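Local coordinates for BF1531-like N-terminal domain-containing protein (Bacteroides fragilis, PDB 3SLR) that is of unknown function but binds magnesium in a HAD-like phosphatase domain, next to an FkbH-type SGNH-hydrolase-like domain, and may hydrolyse ester bonds, at residues 330-335 against 371-376; 352-357 against 365-370; 342-345 against 350-353; 222-227 against 322-327. All coordinates share one frame; numbering follows the deposited sequence.

Contact 1 of 4, residues 330-335 against 371-376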
loop_
_atom_site.group_PDB
_atom_site.type_symbol
_atom_site.label_atom_id
_atom_site.label_comp_id
_atom_site.label_asym_id
_atom_site.label_seq_id
_atom_site.Cartn_x
_atom_site.Cartn_y
_atom_site.Cartn_z
ATOM N N SER A 330 8.385 -7.062 12.264
ATOM C CA SER A 330 8.620 -7.206 10.833
ATOM C C SER A 330 7.857 -8.407 10.283
ATOM O O SER A 330 8.067 -8.808 9.135
ATOM C CB SER A 330 10.112 -7.341 10.522
ATOM O OG SER A 330 10.580 -8.659 10.774
HETATM N N MSE A 331 6.973 -8.974 11.107
HETATM C CA MSE A 331 6.264 -10.214 10.747
HETATM C C MSE A 331 4.777 -10.031 10.519
HETATM O O MSE A 331 4.126 -9.227 11.193
HETATM C CB MSE A 331 6.455 -11.267 11.839
HETATM C CG MSE A 331 7.861 -11.767 11.950
HETATM SE SE MSE A 331 8.121 -12.911 13.522
HETATM C CE MSE A 331 9.705 -13.786 12.818
ATOM N N VAL A 332 4.253 -10.801 9.564
ATOM C CA VAL A 332 2.826 -10.866 9.281
ATOM C C VAL A 332 2.386 -12.321 9.452
ATOM O O VAL A 332 3.032 -13.221 8.950
ATOM C CB VAL A 332 2.528 -10.441 7.835
ATOM C CG1 VAL A 332 1.045 -10.564 7.536
ATOM C CG2 VAL A 332 2.991 -9.019 7.588
ATOM N N PHE A 333 1.296 -12.544 10.174
ATOM C CA PHE A 333 0.781 -13.891 10.404
ATOM C C PHE A 333 -0.634 -14.035 9.854
ATOM O O PHE A 333 -1.527 -13.274 10.235
ATOM C CB PHE A 333 0.810 -14.191 11.912
ATOM C CG PHE A 333 0.113 -15.478 12.306
ATOM C CD1 PHE A 333 0.521 -16.697 11.790
ATOM C CD2 PHE A 333 -0.922 -15.456 13.237
ATOM C CE1 PHE A 333 -0.105 -17.877 12.174
ATOM C CE2 PHE A 333 -1.551 -16.632 13.624
ATOM C CZ PHE A 333 -1.147 -17.836 13.095
ATOM N N LEU A 334 -0.819 -15.006 8.958
ATOM C CA LEU A 334 -2.121 -15.290 8.342
ATOM C C LEU A 334 -2.692 -16.631 8.795
ATOM O O LEU A 334 -2.073 -17.678 8.600
ATOM C CB LEU A 334 -2.004 -15.278 6.820
ATOM C CG LEU A 334 -1.560 -13.949 6.195
ATOM C CD1 LEU A 334 -1.440 -14.115 4.677
ATOM C CD2 LEU A 334 -2.537 -12.847 6.533
ATOM N N ASP A 335 -3.888 -16.588 9.379
ATOM C CA ASP A 335 -4.549 -17.780 9.905
ATOM C C ASP A 335 -6.066 -17.593 9.795
ATOM O O ASP A 335 -6.596 -16.546 10.149
ATOM C CB ASP A 335 -4.116 -18.004 11.369
ATOM C CG ASP A 335 -4.452 -19.395 11.879
ATOM O OD1 ASP A 335 -5.580 -19.874 11.614
ATOM O OD2 ASP A 335 -3.587 -20.006 12.555
ATOM N N ASN A 371 -1.955 -3.241 2.268
ATOM C CA ASN A 371 -0.615 -2.904 1.769
ATOM C C ASN A 371 0.480 -3.355 2.733
ATOM O O ASN A 371 1.243 -2.547 3.246
ATOM C CB ASN A 371 -0.499 -1.397 1.532
ATOM C CG ASN A 371 0.724 -1.029 0.709
ATOM O OD1 ASN A 371 1.005 -1.651 -0.313
ATOM N ND2 ASN A 371 1.463 -0.015 1.160
ATOM N N LEU A 372 0.558 -4.656 2.976
ATOM C CA LEU A 372 1.398 -5.174 4.053
ATOM C C LEU A 372 2.895 -5.073 3.773
ATOM O O LEU A 372 3.711 -5.030 4.705
ATOM C CB LEU A 372 1.046 -6.644 4.311
ATOM C CG LEU A 372 -0.358 -6.909 4.864
ATOM C CD1 LEU A 372 -0.775 -8.356 4.621
ATOM C CD2 LEU A 372 -0.439 -6.571 6.325
ATOM N N PHE A 373 3.260 -5.066 2.498
ATOM C CA PHE A 373 4.656 -5.229 2.118
ATOM C C PHE A 373 5.285 -4.061 1.366
ATOM O O PHE A 373 6.146 -4.258 0.502
ATOM C CB PHE A 373 4.844 -6.562 1.376
ATOM C CG PHE A 373 4.611 -7.760 2.252
ATOM C CD1 PHE A 373 5.589 -8.188 3.135
ATOM C CD2 PHE A 373 3.400 -8.429 2.229
ATOM C CE1 PHE A 373 5.377 -9.280 3.968
ATOM C CE2 PHE A 373 3.179 -9.532 3.051
ATOM C CZ PHE A 373 4.161 -9.962 3.913
ATOM N N GLU A 374 4.874 -2.844 1.716
ATOM C CA GLU A 374 5.575 -1.655 1.260
ATOM C C GLU A 374 7.045 -1.828 1.547
ATOM O O GLU A 374 7.419 -2.387 2.578
ATOM C CB GLU A 374 5.088 -0.412 2.006
ATOM C CG GLU A 374 5.582 0.887 1.393
ATOM C CD GLU A 374 5.049 1.083 -0.028
ATOM O OE1 GLU A 374 3.814 1.126 -0.215
ATOM O OE2 GLU A 374 5.866 1.185 -0.964
ATOM N N THR A 375 7.888 -1.338 0.649
ATOM C CA THR A 375 9.320 -1.425 0.888
ATOM C C THR A 375 10.023 -0.185 0.345
ATOM O O THR A 375 9.395 0.657 -0.301
ATOM C CB THR A 375 9.908 -2.721 0.298
ATOM O OG1 THR A 375 11.259 -2.889 0.746
ATOM C CG2 THR A 375 9.858 -2.703 -1.221
ATOM N N ALA A 376 11.317 -0.055 0.628
ATOM C CA ALA A 376 12.075 1.086 0.115
ATOM C C ALA A 376 13.423 0.694 -0.503
ATOM O O ALA A 376 14.278 1.542 -0.745
ATOM C CB ALA A 376 12.255 2.143 1.196
#

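Contact 2 of 4, residues 352-357 against 365-370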
loop_
_atom_site.group_PDB
_atom_site.type_symbol
_atom_site.label_atom_id
_atom_site.label_comp_id
_atom_site.label_asym_id
_atom_site.label_seq_id
_atom_site.Cartn_x
_atom_site.Cartn_y
_atom_site.Cartn_z
ATOM N N THR A 352 1.890 -8.472 13.028
ATOM C CA THR A 352 0.682 -8.017 12.352
ATOM C C THR A 352 -0.171 -9.234 12.002
ATOM O O THR A 352 0.305 -10.172 11.380
ATOM C CB THR A 352 1.033 -7.197 11.100
ATOM O OG1 THR A 352 1.760 -6.031 11.513
ATOM C CG2 THR A 352 -0.232 -6.779 10.332
ATOM N N VAL A 353 -1.422 -9.219 12.450
ATOM C CA VAL A 353 -2.319 -10.351 12.258
ATOM C C VAL A 353 -3.595 -9.898 11.542
ATOM O O VAL A 353 -4.574 -9.514 12.184
ATOM C CB VAL A 353 -2.693 -11.000 13.604
ATOM C CG1 VAL A 353 -3.466 -12.288 13.363
ATOM C CG2 VAL A 353 -1.432 -11.277 14.445
ATOM N N PRO A 354 -3.579 -9.931 10.206
ATOM C CA PRO A 354 -4.736 -9.447 9.444
ATOM C C PRO A 354 -6.018 -10.199 9.772
ATOM O O PRO A 354 -5.997 -11.417 9.961
ATOM C CB PRO A 354 -4.318 -9.690 7.997
ATOM C CG PRO A 354 -2.842 -9.503 8.030
ATOM C CD PRO A 354 -2.415 -10.165 9.339
ATOM N N GLU A 355 -7.116 -9.458 9.839
ATOM C CA GLU A 355 -8.429 -10.025 10.124
ATOM C C GLU A 355 -9.012 -10.588 8.828
ATOM O O GLU A 355 -9.884 -9.975 8.207
ATOM C CB GLU A 355 -9.340 -8.943 10.716
ATOM C CG GLU A 355 -10.730 -9.405 11.126
ATOM C CD GLU A 355 -10.699 -10.448 12.230
ATOM O OE1 GLU A 355 -9.743 -10.459 13.026
ATOM O OE2 GLU A 355 -11.636 -11.262 12.302
ATOM N N LEU A 356 -8.513 -11.748 8.414
ATOM C CA LEU A 356 -8.977 -12.379 7.181
ATOM C C LEU A 356 -10.486 -12.588 7.209
ATOM O O LEU A 356 -11.045 -12.979 8.238
ATOM C CB LEU A 356 -8.300 -13.734 6.986
ATOM C CG LEU A 356 -6.828 -13.770 6.577
ATOM C CD1 LEU A 356 -6.338 -15.206 6.594
ATOM C CD2 LEU A 356 -6.632 -13.162 5.196
ATOM N N PRO A 357 -11.153 -12.334 6.072
ATOM C CA PRO A 357 -12.589 -12.606 5.968
ATOM C C PRO A 357 -12.832 -14.111 5.976
ATOM O O PRO A 357 -11.902 -14.883 5.760
ATOM C CB PRO A 357 -12.951 -12.023 4.598
ATOM C CG PRO A 357 -11.684 -12.151 3.796
ATOM C CD PRO A 357 -10.578 -11.861 4.798
ATOM N N GLU A 365 -8.236 -9.997 -2.078
ATOM C CA GLU A 365 -8.715 -8.626 -2.229
ATOM C C GLU A 365 -8.672 -7.890 -0.892
ATOM O O GLU A 365 -8.373 -6.697 -0.841
ATOM C CB GLU A 365 -10.123 -8.595 -2.821
ATOM C CG GLU A 365 -10.186 -8.907 -4.328
ATOM C CD GLU A 365 -9.675 -7.752 -5.194
ATOM O OE1 GLU A 365 -9.603 -6.597 -4.705
ATOM O OE2 GLU A 365 -9.327 -8.001 -6.365
ATOM N N TYR A 366 -8.955 -8.606 0.194
ATOM C CA TYR A 366 -8.831 -8.017 1.524
ATOM C C TYR A 366 -7.374 -7.653 1.852
ATOM O O TYR A 366 -7.094 -6.547 2.304
ATOM C CB TYR A 366 -9.406 -8.940 2.605
ATOM C CG TYR A 366 -8.999 -8.504 3.986
ATOM C CD1 TYR A 366 -9.547 -7.367 4.560
ATOM C CD2 TYR A 366 -8.039 -9.216 4.705
ATOM C CE1 TYR A 366 -9.160 -6.939 5.834
ATOM C CE2 TYR A 366 -7.655 -8.802 5.972
ATOM C CZ TYR A 366 -8.220 -7.670 6.525
ATOM O OH TYR A 366 -7.821 -7.267 7.786
ATOM N N LEU A 367 -6.451 -8.577 1.605
ATOM C CA LEU A 367 -5.040 -8.313 1.858
ATOM C C LEU A 367 -4.548 -7.109 1.051
ATOM O O LEU A 367 -3.708 -6.334 1.516
ATOM C CB LEU A 367 -4.191 -9.550 1.580
ATOM C CG LEU A 367 -4.448 -10.729 2.517
ATOM C CD1 LEU A 367 -3.711 -11.970 2.024
ATOM C CD2 LEU A 367 -4.038 -10.389 3.968
ATOM N N TYR A 368 -5.096 -6.934 -0.146
ATOM C CA TYR A 368 -4.750 -5.770 -0.952
ATOM C C TYR A 368 -5.041 -4.452 -0.234
ATOM O O TYR A 368 -4.342 -3.470 -0.469
ATOM C CB TYR A 368 -5.490 -5.781 -2.295
ATOM C CG TYR A 368 -5.071 -6.832 -3.301
ATOM C CD1 TYR A 368 -3.866 -7.517 -3.198
ATOM C CD2 TYR A 368 -5.893 -7.111 -4.402
ATOM C CE1 TYR A 368 -3.504 -8.493 -4.153
ATOM C CE2 TYR A 368 -5.537 -8.061 -5.347
ATOM C CZ TYR A 368 -4.337 -8.739 -5.227
ATOM O OH TYR A 368 -3.999 -9.691 -6.181
ATOM N N THR A 369 -6.075 -4.419 0.616
ATOM C CA THR A 369 -6.470 -3.186 1.307
ATOM C C THR A 369 -5.506 -2.789 2.416
ATOM O O THR A 369 -5.548 -1.658 2.904
ATOM C CB THR A 369 -7.891 -3.283 1.949
ATOM O OG1 THR A 369 -7.843 -4.117 3.109
ATOM C CG2 THR A 369 -8.937 -3.846 0.963
ATOM N N LEU A 370 -4.645 -3.716 2.817
ATOM C CA LEU A 370 -3.733 -3.491 3.935
ATOM C C LEU A 370 -2.317 -3.042 3.533
ATOM O O LEU A 370 -1.561 -2.534 4.375
ATOM C CB LEU A 370 -3.642 -4.770 4.775
ATOM C CG LEU A 370 -4.968 -5.347 5.281
ATOM C CD1 LEU A 370 -4.722 -6.627 6.088
ATOM C CD2 LEU A 370 -5.726 -4.333 6.105
#

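Contact 3 of 4, residues 342-345 against 350-353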
loop_
_atom_site.group_PDB
_atom_site.type_symbol
_atom_site.label_atom_id
_atom_site.label_comp_id
_atom_site.label_asym_id
_atom_site.label_seq_id
_atom_site.Cartn_x
_atom_site.Cartn_y
_atom_site.Cartn_z
ATOM N N ASN A 342 -6.389 -14.210 17.383
ATOM C CA ASN A 342 -6.548 -13.432 18.604
ATOM C C ASN A 342 -5.494 -13.751 19.654
ATOM O O ASN A 342 -4.990 -12.862 20.340
ATOM C CB ASN A 342 -7.952 -13.613 19.185
ATOM C CG ASN A 342 -9.015 -12.900 18.367
ATOM O OD1 ASN A 342 -8.711 -12.261 17.360
ATOM N ND2 ASN A 342 -10.270 -13.016 18.789
HETATM N N MSE A 343 -5.143 -15.020 19.776
HETATM C CA MSE A 343 -4.120 -15.377 20.740
HETATM C C MSE A 343 -2.720 -14.900 20.305
HETATM O O MSE A 343 -1.947 -14.426 21.140
HETATM C CB MSE A 343 -4.174 -16.865 21.085
HETATM C CG MSE A 343 -3.280 -17.753 20.262
HETATM SE SE MSE A 343 -1.632 -18.152 21.218
HETATM C CE MSE A 343 -2.377 -18.752 22.920
ATOM N N VAL A 344 -2.394 -14.989 19.014
ATOM C CA VAL A 344 -1.113 -14.449 18.565
ATOM C C VAL A 344 -1.076 -12.925 18.764
ATOM O O VAL A 344 -0.053 -12.366 19.163
ATOM C CB VAL A 344 -0.777 -14.845 17.103
ATOM C CG1 VAL A 344 0.423 -14.065 16.588
ATOM C CG2 VAL A 344 -0.514 -16.343 17.002
ATOM N N ARG A 345 -2.200 -12.255 18.510
ATOM C CA ARG A 345 -2.279 -10.811 18.719
ATOM C C ARG A 345 -1.972 -10.422 20.150
ATOM O O ARG A 345 -1.228 -9.472 20.401
ATOM C CB ARG A 345 -3.669 -10.292 18.393
ATOM C CG ARG A 345 -3.957 -10.211 16.940
ATOM C CD ARG A 345 -5.017 -9.167 16.669
ATOM N NE ARG A 345 -5.499 -9.305 15.309
ATOM C CZ ARG A 345 -6.537 -10.057 14.968
ATOM N NH1 ARG A 345 -7.212 -10.710 15.902
ATOM N NH2 ARG A 345 -6.910 -10.144 13.701
ATOM N N GLY A 350 3.331 -6.872 18.292
ATOM C CA GLY A 350 4.266 -6.502 17.244
ATOM C C GLY A 350 3.979 -7.235 15.952
ATOM O O GLY A 350 4.101 -6.668 14.864
ATOM N N VAL A 351 3.617 -8.508 16.064
ATOM C CA VAL A 351 3.230 -9.269 14.885
ATOM C C VAL A 351 1.915 -8.727 14.335
ATOM O O VAL A 351 0.949 -8.523 15.081
ATOM C CB VAL A 351 3.118 -10.779 15.191
ATOM C CG1 VAL A 351 2.743 -11.548 13.941
ATOM C CG2 VAL A 351 4.430 -11.300 15.745
ATOM N N THR A 352 1.890 -8.472 13.028
ATOM C CA THR A 352 0.682 -8.017 12.352
ATOM C C THR A 352 -0.171 -9.234 12.002
ATOM O O THR A 352 0.305 -10.172 11.380
ATOM C CB THR A 352 1.033 -7.197 11.100
ATOM O OG1 THR A 352 1.760 -6.031 11.513
ATOM C CG2 THR A 352 -0.232 -6.779 10.332
ATOM N N VAL A 353 -1.422 -9.219 12.450
ATOM C CA VAL A 353 -2.319 -10.351 12.258
ATOM C C VAL A 353 -3.595 -9.898 11.542
ATOM O O VAL A 353 -4.574 -9.514 12.184
ATOM C CB VAL A 353 -2.693 -11.000 13.604
ATOM C CG1 VAL A 353 -3.466 -12.288 13.363
ATOM C CG2 VAL A 353 -1.432 -11.277 14.445
#

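Contact 4 of 4, residues 222-227 against 322-327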
loop_
_atom_site.group_PDB
_atom_site.type_symbol
_atom_site.label_atom_id
_atom_site.label_comp_id
_atom_site.label_asym_id
_atom_site.label_seq_id
_atom_site.Cartn_x
_atom_site.Cartn_y
_atom_site.Cartn_z
ATOM N N LYS A 222 7.863 -4.830 6.548
ATOM C CA LYS A 222 7.710 -6.259 6.818
ATOM C C LYS A 222 8.716 -7.094 6.041
ATOM O O LYS A 222 9.033 -6.792 4.894
ATOM C CB LYS A 222 6.285 -6.726 6.518
ATOM C CG LYS A 222 5.225 -6.030 7.366
ATOM C CD LYS A 222 5.543 -6.157 8.864
ATOM C CE LYS A 222 4.332 -5.838 9.737
ATOM N NZ LYS A 222 4.487 -6.328 11.167
ATOM N N LYS A 223 9.204 -8.157 6.675
ATOM C CA LYS A 223 10.267 -8.967 6.106
ATOM C C LYS A 223 9.881 -10.438 6.026
ATOM O O LYS A 223 10.584 -11.233 5.403
ATOM C CB LYS A 223 11.535 -8.835 6.957
ATOM C CG LYS A 223 12.201 -7.472 6.859
ATOM C CD LYS A 223 13.409 -7.405 7.784
ATOM C CE LYS A 223 13.162 -6.410 8.891
ATOM N NZ LYS A 223 12.715 -5.096 8.369
ATOM N N CYS A 224 8.769 -10.794 6.662
ATOM C CA CYS A 224 8.413 -12.199 6.831
ATOM C C CYS A 224 6.907 -12.409 6.895
ATOM O O CYS A 224 6.194 -11.656 7.559
ATOM C CB CYS A 224 9.072 -12.747 8.105
ATOM S SG CYS A 224 8.543 -14.399 8.625
ATOM N N LEU A 225 6.440 -13.438 6.187
ATOM C CA LEU A 225 5.043 -13.856 6.210
ATOM C C LEU A 225 4.952 -15.272 6.799
ATOM O O LEU A 225 5.608 -16.189 6.314
ATOM C CB LEU A 225 4.462 -13.838 4.787
ATOM C CG LEU A 225 3.030 -14.362 4.633
ATOM C CD1 LEU A 225 2.058 -13.491 5.417
ATOM C CD2 LEU A 225 2.589 -14.449 3.164
ATOM N N ILE A 226 4.153 -15.427 7.858
ATOM C CA ILE A 226 3.947 -16.718 8.513
ATOM C C ILE A 226 2.559 -17.220 8.173
ATOM O O ILE A 226 1.574 -16.507 8.364
ATOM C CB ILE A 226 4.057 -16.598 10.047
ATOM C CG1 ILE A 226 5.407 -16.010 10.426
ATOM C CG2 ILE A 226 3.837 -17.970 10.722
ATOM C CD1 ILE A 226 5.463 -15.527 11.876
ATOM N N LEU A 227 2.486 -18.450 7.671
ATOM C CA LEU A 227 1.236 -19.002 7.162
ATOM C C LEU A 227 0.728 -20.188 7.970
ATOM O O LEU A 227 1.467 -21.119 8.250
ATOM C CB LEU A 227 1.431 -19.473 5.719
ATOM C CG LEU A 227 1.846 -18.391 4.722
ATOM C CD1 LEU A 227 2.410 -19.020 3.448
ATOM C CD2 LEU A 227 0.674 -17.461 4.416
ATOM N N ARG A 322 13.218 -16.385 16.606
ATOM C CA ARG A 322 14.562 -16.601 17.117
ATOM C C ARG A 322 15.440 -17.220 16.048
ATOM O O ARG A 322 16.626 -16.911 15.961
ATOM C CB ARG A 322 14.508 -17.454 18.381
ATOM C CG ARG A 322 13.879 -16.695 19.537
ATOM C CD ARG A 322 13.383 -17.597 20.648
ATOM N NE ARG A 322 12.656 -16.829 21.660
ATOM C CZ ARG A 322 12.219 -17.337 22.809
ATOM N NH1 ARG A 322 12.446 -18.609 23.098
ATOM N NH2 ARG A 322 11.565 -16.571 23.672
ATOM N N THR A 323 14.841 -18.076 15.219
ATOM C CA THR A 323 15.556 -18.729 14.131
ATOM C C THR A 323 15.990 -17.712 13.077
ATOM O O THR A 323 17.111 -17.768 12.558
ATOM C CB THR A 323 14.673 -19.813 13.465
ATOM O OG1 THR A 323 14.296 -20.792 14.444
ATOM C CG2 THR A 323 15.419 -20.502 12.334
ATOM N N LEU A 324 15.093 -16.779 12.769
ATOM C CA LEU A 324 15.325 -15.798 11.712
ATOM C C LEU A 324 16.094 -14.564 12.172
ATOM O O LEU A 324 16.732 -13.889 11.362
ATOM C CB LEU A 324 13.989 -15.371 11.100
ATOM C CG LEU A 324 13.227 -16.515 10.419
ATOM C CD1 LEU A 324 11.869 -16.031 9.934
ATOM C CD2 LEU A 324 14.051 -17.068 9.280
ATOM N N ASN A 325 16.034 -14.271 13.469
ATOM C CA ASN A 325 16.648 -13.061 14.011
ATOM C C ASN A 325 16.165 -11.802 13.288
ATOM O O ASN A 325 16.971 -10.983 12.840
ATOM C CB ASN A 325 18.178 -13.151 13.961
ATOM C CG ASN A 325 18.856 -12.076 14.798
ATOM O OD1 ASN A 325 18.317 -11.631 15.816
ATOM N ND2 ASN A 325 20.037 -11.647 14.370
ATOM N N ILE A 326 14.848 -11.671 13.152
ATOM C CA ILE A 326 14.242 -10.424 12.695
ATOM C C ILE A 326 13.198 -10.038 13.729
ATOM O O ILE A 326 12.813 -10.858 14.562
ATOM C CB ILE A 326 13.568 -10.570 11.329
ATOM C CG1 ILE A 326 12.538 -11.692 11.386
ATOM C CG2 ILE A 326 14.603 -10.822 10.241
ATOM C CD1 ILE A 326 11.688 -11.801 10.128
ATOM N N GLY A 327 12.751 -8.791 13.697
ATOM C CA GLY A 327 11.838 -8.314 14.712
ATOM C C GLY A 327 10.446 -8.873 14.560
ATOM O O GLY A 327 9.982 -9.098 13.437
#

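Contact 1 of 4, residues 330-335 against 371-376
Val332, midway along strand 331-334, divides its two methyl groups between Leu372 and Phe373, and these three residues carry nearly all of the contact. CG1 of Val332 lies 4.1 Å from CD1 of Leu372, while CG2 of Val332 reaches CZ of Phe373 at 4.0 Å. With CG1 anti to the backbone N (chi1 178°), the fork of the valine opens toward the loop, one branch for each partner. The phenyl ring meets its methyl obliquely at the far end, para to the bond that holds it. No hydrogen bond crosses between the segments, so the join is purely apolar. Its loop side is shaped by Asn371, the first residue beyond helix 363-368 to leave helical angles, which has a positive phi and starts a type I turn running to Glu374. Across that turn ND2 of Asn371 donates to OE1 of Glu374 at 3.0 Å, nearly straight (170°) and on the anti side of the carboxylate; the same amide nitrogen also bonds Asp212 of helix 203-217. The strand itself is held by backbone bonds to Cys224 and Ile226 and to Thr352. In this protein the loop after helix 363-368 packs against that strand, which leads directly into Asp335 and Asp336, of which Asp336 binds magnesium here. A strand of the parallel sheet that delivers an acidic pair to the metal site is a feature of the HAD-type phosphatase core.

Contact 2 of 4, residues 352-357 against 365-370
The ring of Tyr366 lies against the backbone of Glu355, whose carbonyl O sits over one face, 3.3 Å from Tyr366 CZ. At the ring's edge, near its plane, CB of Pro354 approaches CE2 of Tyr366 at 4.0 Å. CD of Pro357 meets the ring obliquely, 3.7 Å from Tyr366 CD2. Tyr366 reaches this position because its CG is anti to the backbone N (chi1 167°), which carries the ring off helix 363-368 toward the extended segment. Its hydroxyl accepts a weak, strongly bent bond from Glu355 N, 3.1 Å from Tyr366 OH with an angle of 126° at the hydrogen. Glu355 is the centre of an inverse gamma turn, so the main chain kinks just where the ring rests. Its carboxylate turns away from the tyrosine to salt bridges with Arg341 and Arg345 of helix 338-347. In the HAD-like domain this segment leads away from the edge of strand 331-334 and runs near the metal ligand Asp336, whose side chain is about 5 Å from that of Leu356. The rest of the contact is aliphatic. CD1 of Leu370 presses on CB of Pro354 at 3.6 Å, and CD2 of Leu367 touches both Pro354 and Leu356, lying 4.0 Å from Leu356 CD2. Within 365-370 the carbonyl of Tyr366 takes two bonds, from the backbone N of Thr369 and from Thr369 OG1, the latter 2.7 Å from Tyr366 O.

Contact 3 of 4, residues 342-345 against 350-353
Arg345 reaches across to the carbonyl of Val353, which receives two of its N-H groups. The stronger bond runs from NH2 of Arg345 to O of Val353, 2.9 Å long with 141° at the hydrogen; the second, from NE of Arg345 to the same Val353 O, is weak at 3.3 Å. The oxygen thus sits in the fork between NE and NH2, though the arrangement is not flat: NH2 lies 30° from the carbonyl plane. NH2 is also salt-bridged to Glu355, and this carboxylate would be expected to stabilise the positive charge. Having CG of Arg345 anti to the carbonyl carbon (chi1 -75°) and the chain extended from there to NE carries the side chain obliquely across the valine. CG1 of Val353 covers one face of the guanidinium, displaced toward its rim, and the aliphatic part joins in, with CG of Arg345 3.7 Å from Val353 CB. Deeper inside, CG1 of Val344 meets CG2 of Val353 at 4.0 Å and, more distantly, CG1 of Val351 at 4.3 Å. All three valines also rest on Phe333 of strand 331-334, so the polar fork lies at the border of a hydrophobic cluster. Helix 338-347 and the chain returning beside strand 331-334, to which Thr352 is bonded through its backbone, thereby pack together at the edge of the HAD-type parallel sheet, following the acidic pair Asp335 and Asp336 of the magnesium site.

Contact 4 of 4, residues 222-227 against 322-327
Ile326 drives its terminal methyl into Cys224, its CD1 only 3.4 Å from Cys224 CB, a carbon pair tighter than ordinary van der Waals contact. The same methyl lies 4.3 Å from CB of Lys223, so Ile326 CD1 meets both Cys224, the first residue of strand 224-227, and Lys223 just before it. Leu324 supplies the other half of the contact through CD1, 3.9 Å from SG of Cys224. That sulfur is anti to the backbone N (chi1 171°) and points along the strand, with the leucine methyl at its flank, leaving CB to the isoleucine. Between the two apolar side chains Asn325 takes a positive phi (54°), ending helix 313-324 and allowing Leu324 and Ile326 to face the strand together. Further out, the carbonyl of Ile326 is bonded by Gln321 of the same helix. The ammonium group of Lys223 turns to Phe221, bonding its carbonyl and making a cation-pi contact. On the sheet side Leu324 also touches Ile274 of the neighbouring strand. The end of the helix is therefore seated on the central strands, as in a beta-alpha-beta crossover: helix 313-324 links strand 305-309 at one edge of the parallel HAD-like sheet with strand 331-334 at the other.

Overall arrangement
All four contacts gather around the 224-227 and 331-334 side of the four-stranded parallel sheet of the HAD-like domain, their centres 10 to 18 Å apart. Contact 4 closes first along the chain; contact 1 then spans a long loop within which contacts 3 and 2 are nested in turn, sharing Thr352 and Val353. Strands 224-227 and 331-334 are neighbours, which ties contact 4 to contact 1. Lys222 NZ binds Thr352 OG1, joining contact 4 to the shared segment. Helices 313-324 and 338-347 supply one side of contacts 4 and 3, and helix 363-368 carries the chain back for contacts 2 and 1. Together they pack against the two strands that lead to the magnesium ligands Asp228 and Asp336.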